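Long-range contacts in Maltose/maltodextrin transport permease homologue (Bdellovibrio bacteriovorus HD100, PDB 6FFL), which binds maltotriose through its MalE-like solute-binding domain, the part described here, which is fused to the MalF membrane subunit of a probable maltodextrin ABC transporter: residues E21-F26 with V288-Y293; L119-F124 with A244-G249. One frame throughout, in Å; residues are numbered along the deposited sequence.

Interaction 1. Residues E21-F26 with V288-Y293; sequences EALEKF and VKLLKY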
ATOM      1  N   GLU A  21      -7.502 -19.892  -4.332  1.00 23.04           N
ATOM      2  CA  GLU A  21      -8.842 -20.469  -4.365  1.00 25.97           C
ATOM      3  C   GLU A  21      -9.615 -19.980  -5.587  1.00 24.91           C
ATOM      4  O   GLU A  21     -10.286 -20.768  -6.265  1.00 28.36           O
ATOM      5  CB  GLU A  21      -9.595 -20.128  -3.078  1.00 31.31           C
ATOM      6  CG  GLU A  21     -11.056 -20.562  -3.069  1.00 35.87           C
ATOM      7  CD  GLU A  21     -11.746 -20.314  -1.735  1.00 38.20           C
ATOM      8  OE1 GLU A  21     -11.066 -19.932  -0.757  1.00 35.75           O
ATOM      9  OE2 GLU A  21     -12.978 -20.510  -1.661  1.00 38.08           O
ATOM     10  N   ALA A  22      -9.519 -18.684  -5.886  1.00 23.02           N
ATOM     11  CA  ALA A  22     -10.204 -18.140  -7.053  1.00 25.78           C
ATOM     12  C   ALA A  22      -9.655 -18.734  -8.345  1.00 24.30           C
ATOM     13  O   ALA A  22     -10.418 -19.058  -9.259  1.00 24.74           O
ATOM     14  CB  ALA A  22     -10.078 -16.614  -7.062  1.00 20.46           C
ATOM     15  N   LEU A  23      -8.330 -18.874  -8.445  1.00 25.34           N
ATOM     16  CA  LEU A  23      -7.741 -19.425  -9.663  1.00 23.33           C
ATOM     17  C   LEU A  23      -8.134 -20.884  -9.849  1.00 26.01           C
ATOM     18  O   LEU A  23      -8.341 -21.341 -10.976  1.00 27.37           O
ATOM     19  CB  LEU A  23      -6.219 -19.278  -9.627  1.00 22.79           C
ATOM     20  CG  LEU A  23      -5.643 -17.866  -9.743  1.00 21.50           C
ATOM     21  CD1 LEU A  23      -4.119 -17.930  -9.756  1.00 20.15           C
ATOM     22  CD2 LEU A  23      -6.171 -17.179 -11.008  1.00 21.90           C
ATOM     23  N   GLU A  24      -8.250 -21.626  -8.747  1.00 25.97           N
ATOM     24  CA  GLU A  24      -8.666 -23.020  -8.837  1.00 31.36           C
ATOM     25  C   GLU A  24     -10.079 -23.125  -9.400  1.00 35.28           C
ATOM     26  O   GLU A  24     -10.360 -23.985 -10.243  1.00 34.19           O
ATOM     27  CB  GLU A  24      -8.546 -23.657  -7.451  1.00 36.82           C
ATOM     28  CG  GLU A  24      -9.080 -25.060  -7.291  1.00 56.40           C
ATOM     29  CD  GLU A  24      -9.020 -25.513  -5.836  1.00 66.67           C
ATOM     30  OE1 GLU A  24      -7.907 -25.532  -5.264  1.00 67.79           O
ATOM     31  OE2 GLU A  24     -10.083 -25.831  -5.262  1.00 68.79           O
ATOM     32  N   LYS A  25     -10.975 -22.229  -8.974  1.00 30.48           N
ATOM     33  CA  LYS A  25     -12.331 -22.218  -9.514  1.00 34.04           C
ATOM     34  C   LYS A  25     -12.340 -21.786 -10.976  1.00 27.63           C
ATOM     35  O   LYS A  25     -13.102 -22.337 -11.780  1.00 32.44           O
ATOM     36  CB  LYS A  25     -13.220 -21.289  -8.682  1.00 33.86           C
ATOM     37  CG  LYS A  25     -14.640 -21.144  -9.167  1.00 38.46           C
ATOM     38  CD  LYS A  25     -15.617 -21.418  -8.044  1.00 57.72           C
ATOM     39  CE  LYS A  25     -17.032 -21.600  -8.589  1.00 69.65           C
ATOM     40  NZ  LYS A  25     -17.629 -20.319  -9.057  1.00 74.46           N
ATOM     41  N   PHE A  26     -11.492 -20.818 -11.336  1.00 28.42           N
ATOM     42  CA  PHE A  26     -11.421 -20.364 -12.723  1.00 28.29           C
ATOM     43  C   PHE A  26     -11.028 -21.508 -13.649  1.00 27.96           C
ATOM     44  O   PHE A  26     -11.655 -21.720 -14.695  1.00 30.69           O
ATOM     45  CB  PHE A  26     -10.436 -19.198 -12.853  1.00 27.25           C
ATOM     46  CG  PHE A  26     -10.291 -18.684 -14.266  1.00 28.01           C
ATOM     47  CD1 PHE A  26     -11.235 -17.819 -14.803  1.00 30.35           C
ATOM     48  CD2 PHE A  26      -9.222 -19.079 -15.059  1.00 27.91           C
ATOM     49  CE1 PHE A  26     -11.114 -17.347 -16.108  1.00 28.29           C
ATOM     50  CE2 PHE A  26      -9.091 -18.615 -16.370  1.00 29.76           C
ATOM     51  CZ  PHE A  26     -10.040 -17.749 -16.893  1.00 31.98           C
ATOM     52  N   VAL A 288      -8.119 -11.846 -20.926  1.00 21.57           N
ATOM     53  CA  VAL A 288      -9.271 -10.978 -20.719  1.00 21.73           C
ATOM     54  C   VAL A 288     -10.337 -11.696 -19.901  1.00 18.48           C
ATOM     55  O   VAL A 288     -10.938 -11.108 -18.994  1.00 22.60           O
ATOM     56  CB  VAL A 288      -9.801 -10.476 -22.075  1.00 23.56           C
ATOM     57  CG1 VAL A 288     -11.162  -9.823 -21.932  1.00 23.24           C
ATOM     58  CG2 VAL A 288      -8.805  -9.484 -22.670  1.00 24.67           C
ATOM     59  N   LYS A 289     -10.564 -12.984 -20.183  1.00 21.14           N
ATOM     60  CA  LYS A 289     -11.496 -13.771 -19.378  1.00 23.04           C
ATOM     61  C   LYS A 289     -11.070 -13.798 -17.918  1.00 23.87           C
ATOM     62  O   LYS A 289     -11.891 -13.609 -17.016  1.00 26.51           O
ATOM     63  CB  LYS A 289     -11.601 -15.196 -19.918  1.00 25.09           C
ATOM     64  CG  LYS A 289     -12.404 -15.326 -21.191  1.00 33.46           C
ATOM     65  CD  LYS A 289     -12.445 -16.772 -21.646  1.00 42.57           C
ATOM     66  CE  LYS A 289     -13.782 -17.120 -22.270  1.00 49.21           C
ATOM     67  NZ  LYS A 289     -13.622 -18.204 -23.269  1.00 47.71           N
ATOM     68  N   LEU A 290      -9.777 -14.019 -17.666  1.00 20.64           N
ATOM     69  CA  LEU A 290      -9.294 -14.077 -16.294  1.00 19.85           C
ATOM     70  C   LEU A 290      -9.424 -12.724 -15.606  1.00 23.42           C
ATOM     71  O   LEU A 290      -9.800 -12.655 -14.429  1.00 19.23           O
ATOM     72  CB  LEU A 290      -7.845 -14.559 -16.273  1.00 19.58           C
ATOM     73  CG  LEU A 290      -7.255 -14.770 -14.878  1.00 24.10           C
ATOM     74  CD1 LEU A 290      -8.068 -15.825 -14.133  1.00 16.93           C
ATOM     75  CD2 LEU A 290      -5.798 -15.184 -14.978  1.00 22.50           C
ATOM     76  N   LEU A 291      -9.104 -11.642 -16.325  1.00 20.43           N
ATOM     77  CA  LEU A 291      -9.241 -10.291 -15.779  1.00 21.30           C
ATOM     78  C   LEU A 291     -10.680  -9.995 -15.371  1.00 24.48           C
ATOM     79  O   LEU A 291     -10.931  -9.417 -14.306  1.00 20.30           O
ATOM     80  CB  LEU A 291      -8.765  -9.274 -16.820  1.00 21.70           C
ATOM     81  CG  LEU A 291      -9.075  -7.799 -16.579  1.00 27.18           C
ATOM     82  CD1 LEU A 291      -8.325  -7.355 -15.378  1.00 27.26           C
ATOM     83  CD2 LEU A 291      -8.682  -6.955 -17.789  1.00 33.34           C
ATOM     84  N   LYS A 292     -11.639 -10.348 -16.226  1.00 20.59           N
ATOM     85  CA  LYS A 292     -13.040 -10.135 -15.882  1.00 20.41           C
ATOM     86  C   LYS A 292     -13.448 -10.991 -14.688  1.00 23.60           C
ATOM     87  O   LYS A 292     -14.194 -10.535 -13.814  1.00 20.30           O
ATOM     88  CB  LYS A 292     -13.926 -10.439 -17.089  1.00 19.27           C
ATOM     89  CG  LYS A 292     -13.766  -9.462 -18.266  1.00 21.09           C
ATOM     90  CD  LYS A 292     -14.633  -9.935 -19.450  1.00 27.45           C
ATOM     91  CE  LYS A 292     -14.623  -8.955 -20.610  1.00 30.41           C
ATOM     92  NZ  LYS A 292     -15.320  -9.518 -21.817  1.00 29.36           N
ATOM     93  N   TYR A 293     -12.963 -12.232 -14.625  1.00 18.09           N
ATOM     94  CA  TYR A 293     -13.300 -13.098 -13.495  1.00 23.74           C
ATOM     95  C   TYR A 293     -12.720 -12.565 -12.183  1.00 17.99           C
ATOM     96  O   TYR A 293     -13.412 -12.537 -11.152  1.00 18.93           O
ATOM     97  CB  TYR A 293     -12.806 -14.518 -13.763  1.00 19.80           C
ATOM     98  CG  TYR A 293     -12.986 -15.440 -12.583  1.00 23.37           C
ATOM     99  CD1 TYR A 293     -14.252 -15.881 -12.214  1.00 25.25           C
ATOM    100  CD2 TYR A 293     -11.897 -15.868 -11.841  1.00 26.76           C
ATOM    101  CE1 TYR A 293     -14.428 -16.723 -11.132  1.00 30.46           C
ATOM    102  CE2 TYR A 293     -12.061 -16.716 -10.758  1.00 30.35           C
ATOM    103  CZ  TYR A 293     -13.328 -17.136 -10.409  1.00 34.99           C
ATOM    104  OH  TYR A 293     -13.497 -17.974  -9.335  1.00 44.18           O
TER

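Interaction 2. Residues L119-F124 with A244-G249; sequences LYNKKF and AKVDFG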
ATOM      1  N   LEU A 119      -2.836   0.262  14.179  1.00 11.73           N
ATOM      2  CA  LEU A 119      -3.433  -0.962  14.690  1.00 11.57           C
ATOM      3  C   LEU A 119      -2.946  -1.113  16.114  1.00 11.03           C
ATOM      4  O   LEU A 119      -1.802  -0.759  16.418  1.00 14.11           O
ATOM      5  CB  LEU A 119      -3.040  -2.206  13.863  1.00 12.75           C
ATOM      6  CG  LEU A 119      -3.451  -2.200  12.385  1.00 16.30           C
ATOM      7  CD1 LEU A 119      -2.389  -1.515  11.521  1.00 15.48           C
ATOM      8  CD2 LEU A 119      -3.688  -3.638  11.918  1.00 15.84           C
ATOM      9  N   TYR A 120      -3.798  -1.636  16.986  1.00 12.82           N
ATOM     10  CA  TYR A 120      -3.390  -1.796  18.373  1.00 16.69           C
ATOM     11  C   TYR A 120      -3.878  -3.140  18.879  1.00 15.90           C
ATOM     12  O   TYR A 120      -4.969  -3.588  18.513  1.00 17.00           O
ATOM     13  CB  TYR A 120      -3.909  -0.653  19.269  1.00 14.39           C
ATOM     14  CG  TYR A 120      -5.403  -0.390  19.224  1.00 15.72           C
ATOM     15  CD1 TYR A 120      -5.956   0.433  18.250  1.00 17.66           C
ATOM     16  CD2 TYR A 120      -6.252  -0.940  20.180  1.00 17.21           C
ATOM     17  CE1 TYR A 120      -7.329   0.689  18.219  1.00 18.60           C
ATOM     18  CE2 TYR A 120      -7.617  -0.692  20.154  1.00 25.13           C
ATOM     19  CZ  TYR A 120      -8.146   0.119  19.175  1.00 20.83           C
ATOM     20  OH  TYR A 120      -9.502   0.367  19.155  1.00 20.40           O
ATOM     21  N   ASN A 121      -3.052  -3.776  19.716  1.00 13.76           N
ATOM     22  CA  ASN A 121      -3.349  -5.080  20.293  1.00 15.43           C
ATOM     23  C   ASN A 121      -4.181  -4.870  21.555  1.00 18.19           C
ATOM     24  O   ASN A 121      -3.719  -4.249  22.519  1.00 21.69           O
ATOM     25  CB  ASN A 121      -2.039  -5.820  20.588  1.00 18.70           C
ATOM     26  CG  ASN A 121      -2.242  -7.281  20.995  1.00 18.03           C
ATOM     27  OD1 ASN A 121      -3.312  -7.675  21.454  1.00 22.62           O
ATOM     28  ND2 ASN A 121      -1.191  -8.090  20.833  1.00 21.19           N
ATOM     29  N   LYS A 122      -5.416  -5.369  21.540  1.00 16.67           N
ATOM     30  CA  LYS A 122      -6.319  -5.170  22.665  1.00 18.22           C
ATOM     31  C   LYS A 122      -5.897  -5.930  23.916  1.00 19.27           C
ATOM     32  O   LYS A 122      -6.487  -5.701  24.978  1.00 22.27           O
ATOM     33  CB  LYS A 122      -7.734  -5.551  22.240  1.00 19.23           C
ATOM     34  CG  LYS A 122      -8.309  -4.568  21.238  1.00 22.25           C
ATOM     35  CD  LYS A 122      -9.614  -5.094  20.659  1.00 35.30           C
ATOM     36  CE  LYS A 122     -10.276  -4.065  19.758  1.00 43.56           C
ATOM     37  NZ  LYS A 122     -11.622  -4.519  19.295  1.00 52.04           N
ATOM     38  N   LYS A 123      -4.896  -6.817  23.829  1.00 21.64           N
ATOM     39  CA  LYS A 123      -4.284  -7.350  25.046  1.00 27.00           C
ATOM     40  C   LYS A 123      -3.692  -6.233  25.895  1.00 24.31           C
ATOM     41  O   LYS A 123      -3.610  -6.359  27.121  1.00 25.43           O
ATOM     42  CB  LYS A 123      -3.176  -8.353  24.704  1.00 25.22           C
ATOM     43  CG  LYS A 123      -3.575  -9.800  24.673  1.00 34.75           C
ATOM     44  CD  LYS A 123      -2.370 -10.669  24.312  1.00 35.05           C
ATOM     45  CE  LYS A 123      -2.371 -11.974  25.085  1.00 48.84           C
ATOM     46  NZ  LYS A 123      -3.727 -12.589  25.143  1.00 51.21           N
ATOM     47  N   PHE A 124      -3.247  -5.153  25.258  1.00 21.48           N
ATOM     48  CA  PHE A 124      -2.541  -4.061  25.914  1.00 21.86           C
ATOM     49  C   PHE A 124      -3.304  -2.749  25.917  1.00 23.76           C
ATOM     50  O   PHE A 124      -3.191  -1.979  26.869  1.00 23.01           O
ATOM     51  CB  PHE A 124      -1.185  -3.841  25.232  1.00 22.19           C
ATOM     52  CG  PHE A 124      -0.335  -5.076  25.184  1.00 22.27           C
ATOM     53  CD1 PHE A 124       0.193  -5.617  26.346  1.00 26.81           C
ATOM     54  CD2 PHE A 124      -0.063  -5.700  23.973  1.00 30.30           C
ATOM     55  CE1 PHE A 124       0.980  -6.760  26.305  1.00 29.67           C
ATOM     56  CE2 PHE A 124       0.722  -6.838  23.924  1.00 27.34           C
ATOM     57  CZ  PHE A 124       1.241  -7.374  25.097  1.00 30.62           C
ATOM     58  N   ALA A 244      -3.671 -14.983  12.595  1.00 25.27           N
ATOM     59  CA  ALA A 244      -2.735 -15.121  13.703  1.00 27.42           C
ATOM     60  C   ALA A 244      -3.392 -14.909  15.061  1.00 28.21           C
ATOM     61  O   ALA A 244      -2.689 -14.910  16.076  1.00 34.11           O
ATOM     62  CB  ALA A 244      -1.574 -14.143  13.529  1.00 28.22           C
ATOM     63  N   LYS A 245      -4.711 -14.715  15.095  1.00 26.99           N
ATOM     64  CA  LYS A 245      -5.482 -14.584  16.328  1.00 26.88           C
ATOM     65  C   LYS A 245      -5.062 -13.369  17.152  1.00 30.01           C
ATOM     66  O   LYS A 245      -5.136 -13.382  18.382  1.00 30.93           O
ATOM     67  CB  LYS A 245      -5.406 -15.868  17.164  1.00 32.55           C
ATOM     68  CG  LYS A 245      -6.128 -17.048  16.511  1.00 39.59           C
ATOM     69  CD  LYS A 245      -5.926 -18.351  17.284  1.00 46.51           C
ATOM     70  CE  LYS A 245      -6.543 -19.531  16.540  1.00 53.33           C
ATOM     71  NZ  LYS A 245      -6.328 -20.823  17.254  1.00 61.54           N
ATOM     72  N   VAL A 246      -4.633 -12.297  16.493  1.00 23.26           N
ATOM     73  CA  VAL A 246      -4.418 -11.034  17.185  1.00 22.79           C
ATOM     74  C   VAL A 246      -5.770 -10.342  17.310  1.00 21.63           C
ATOM     75  O   VAL A 246      -6.451 -10.115  16.305  1.00 26.41           O
ATOM     76  CB  VAL A 246      -3.415 -10.145  16.436  1.00 23.29           C
ATOM     77  CG1 VAL A 246      -3.134  -8.873  17.243  1.00 23.60           C
ATOM     78  CG2 VAL A 246      -2.125 -10.903  16.136  1.00 24.09           C
ATOM     79  N   ASP A 247      -6.159 -10.019  18.542  1.00 20.78           N
ATOM     80  CA  ASP A 247      -7.351  -9.214  18.806  1.00 22.26           C
ATOM     81  C   ASP A 247      -6.952  -7.750  18.678  1.00 19.24           C
ATOM     82  O   ASP A 247      -6.485  -7.125  19.631  1.00 23.07           O
ATOM     83  CB  ASP A 247      -7.922  -9.523  20.185  1.00 27.80           C
ATOM     84  CG  ASP A 247      -9.219  -8.785  20.456  1.00 30.29           C
ATOM     85  OD1 ASP A 247      -9.827  -8.269  19.495  1.00 28.46           O
ATOM     86  OD2 ASP A 247      -9.627  -8.712  21.629  1.00 31.46           O
ATOM     87  N   PHE A 248      -7.114  -7.200  17.480  1.00 19.24           N
ATOM     88  CA  PHE A 248      -6.653  -5.847  17.207  1.00 19.93           C
ATOM     89  C   PHE A 248      -7.816  -4.906  16.916  1.00 22.96           C
ATOM     90  O   PHE A 248      -8.873  -5.322  16.430  1.00 22.45           O
ATOM     91  CB  PHE A 248      -5.657  -5.816  16.035  1.00 17.81           C
ATOM     92  CG  PHE A 248      -6.257  -6.180  14.691  1.00 18.37           C
ATOM     93  CD1 PHE A 248      -6.310  -7.502  14.266  1.00 21.67           C
ATOM     94  CD2 PHE A 248      -6.724  -5.194  13.846  1.00 12.99           C
ATOM     95  CE1 PHE A 248      -6.839  -7.831  13.023  1.00 22.59           C
ATOM     96  CE2 PHE A 248      -7.252  -5.506  12.596  1.00 17.34           C
ATOM     97  CZ  PHE A 248      -7.310  -6.828  12.182  1.00 20.77           C
ATOM     98  N   GLY A 249      -7.601  -3.629  17.236  1.00 18.00           N
ATOM     99  CA  GLY A 249      -8.438  -2.548  16.767  1.00 14.11           C
ATOM    100  C   GLY A 249      -7.663  -1.706  15.765  1.00 17.04           C
ATOM    101  O   GLY A 249      -6.456  -1.867  15.584  1.00 15.61           O
TER
HETATM  102  O   HOH W   1      -4.342 -10.166  20.781  1.00 24.38           O
HETATM  103  O   HOH W   2     -11.687  -4.560  16.798  1.00 40.80           O

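Interaction 1. Residues E21-F26 with V288-Y293
Phe26 extends from helix 13-29 into the angle between Leu290 and Tyr293 of helix 281-294, and these two side chains approach its ring from different directions. Leu290 places a methyl group over the middle of one face: CD1 is 3.5 Å from the centroid of the Phe26 ring and almost on its normal, which meets the criteria for a CH-pi contact. On the outer part of the ring, Phe26 CE1 lies 3.7 Å from Leu290 CA, so the side chain reaches all the way to the opposing backbone. Tyr293 runs in the other direction and slides past Phe26, its CD2 3.6 Å from Phe26 CD1. The two rings meet obliquely, with centroids 5.4 Å apart and planes at 40°.

The carbonyl of Ala22 meets the edge of the Tyr293 ring, near its plane, and receives a weak hydrogen bond across 3.3 Å from Tyr293 OH to Ala22 O. That oxygen also accepts Phe26 N within its own helix, so the phenol is a second partner. Across the hydroxyl lies the aliphatic base of Lys25, with CG 3.4 Å from Tyr293 OH, while the ammonium end forms a salt bridge with Glu29. Leu23 CD2 adds an apolar contact at 3.9 Å to Leu290 CD1, the same methyl that sits over the Phe26 ring.

With CG trans to the backbone N (chi1 179°), Phe26 bridges an axis separation of 11.3 Å between short helical segments whose N-to-C directions are 130° apart. This is structural packing in one lobe of the alpha/beta periplasmic binding protein fold, both helices leaning on its mixed sheet: Leu23, Phe26 and Leu290 all touch Val35 of strand 34-39. Leu291 touches strand 266-274, and Val299 of helix 297-307 touches Tyr293.

Interaction 2. Residues L119-F124 with A244-G249
Tyr120 and Gly249 form an antiparallel, hydrogen-bonded pair that adds strand 248-251 to the edge of a four-stranded mixed sheet in one lobe of the periplasmic binding protein fold. Two bonds define the pair: Tyr120 N to Gly249 O at 3.0 Å and Gly249 N to Tyr120 O at 2.9 Å. Asn121 and Phe248 make the adjoining non-hydrogen-bonded pair. Just beyond the strand end, Lys122 N donates to Asp247 O over 2.8 Å with an N-H...O angle of 165°.

The tyrosine ring folds over the glycine backbone, Gly249 CA lying 3.8 Å from the Tyr120 centroid in a CH-pi contact. A first torsion of 54° puts Tyr120 CG between its own N and carbonyl carbon and lets the ring lie back across the partner strand. On the sheet face that carries Phe248, Leu119 CD2 lies alongside the phenylalanine ring, 3.9 Å from Phe248 CD2.

Lys122 crosses Asp247 at about a right angle, with its methylene CD 3.4 Å from Asp247 OD1; the charged ends stay beyond salt-bridge distance. Asn121 turns ND2 to Asn226, while OD1 accepts Lys123 N in an Asx turn. Asn121 OD1 also takes a bond from a water 2.8 Å away, which in turn accepts Asp247 N.

How the interactions relate
Interaction 1 and interaction 2 belong to different sheets of the same solute-binding domain, their centres 34 Å apart and their nearest atoms about 16 Å apart, so neither touches the other. Residues 21-26 and 288-293 join two helices lying against a larger mixed sheet; residues 119-124 and 244-249 join the edge strand 248-251 to its inner neighbour 116-121, with the loops beside them. Apolar side chains and aromatic rings dominate the helix pair, with one weak polar bond. Backbone bonds, with a water bridge and a ring over a glycine, carry the strand pair. Interaction 2 is the more buried; interaction 1 is partly buried, and exposed residues rim each.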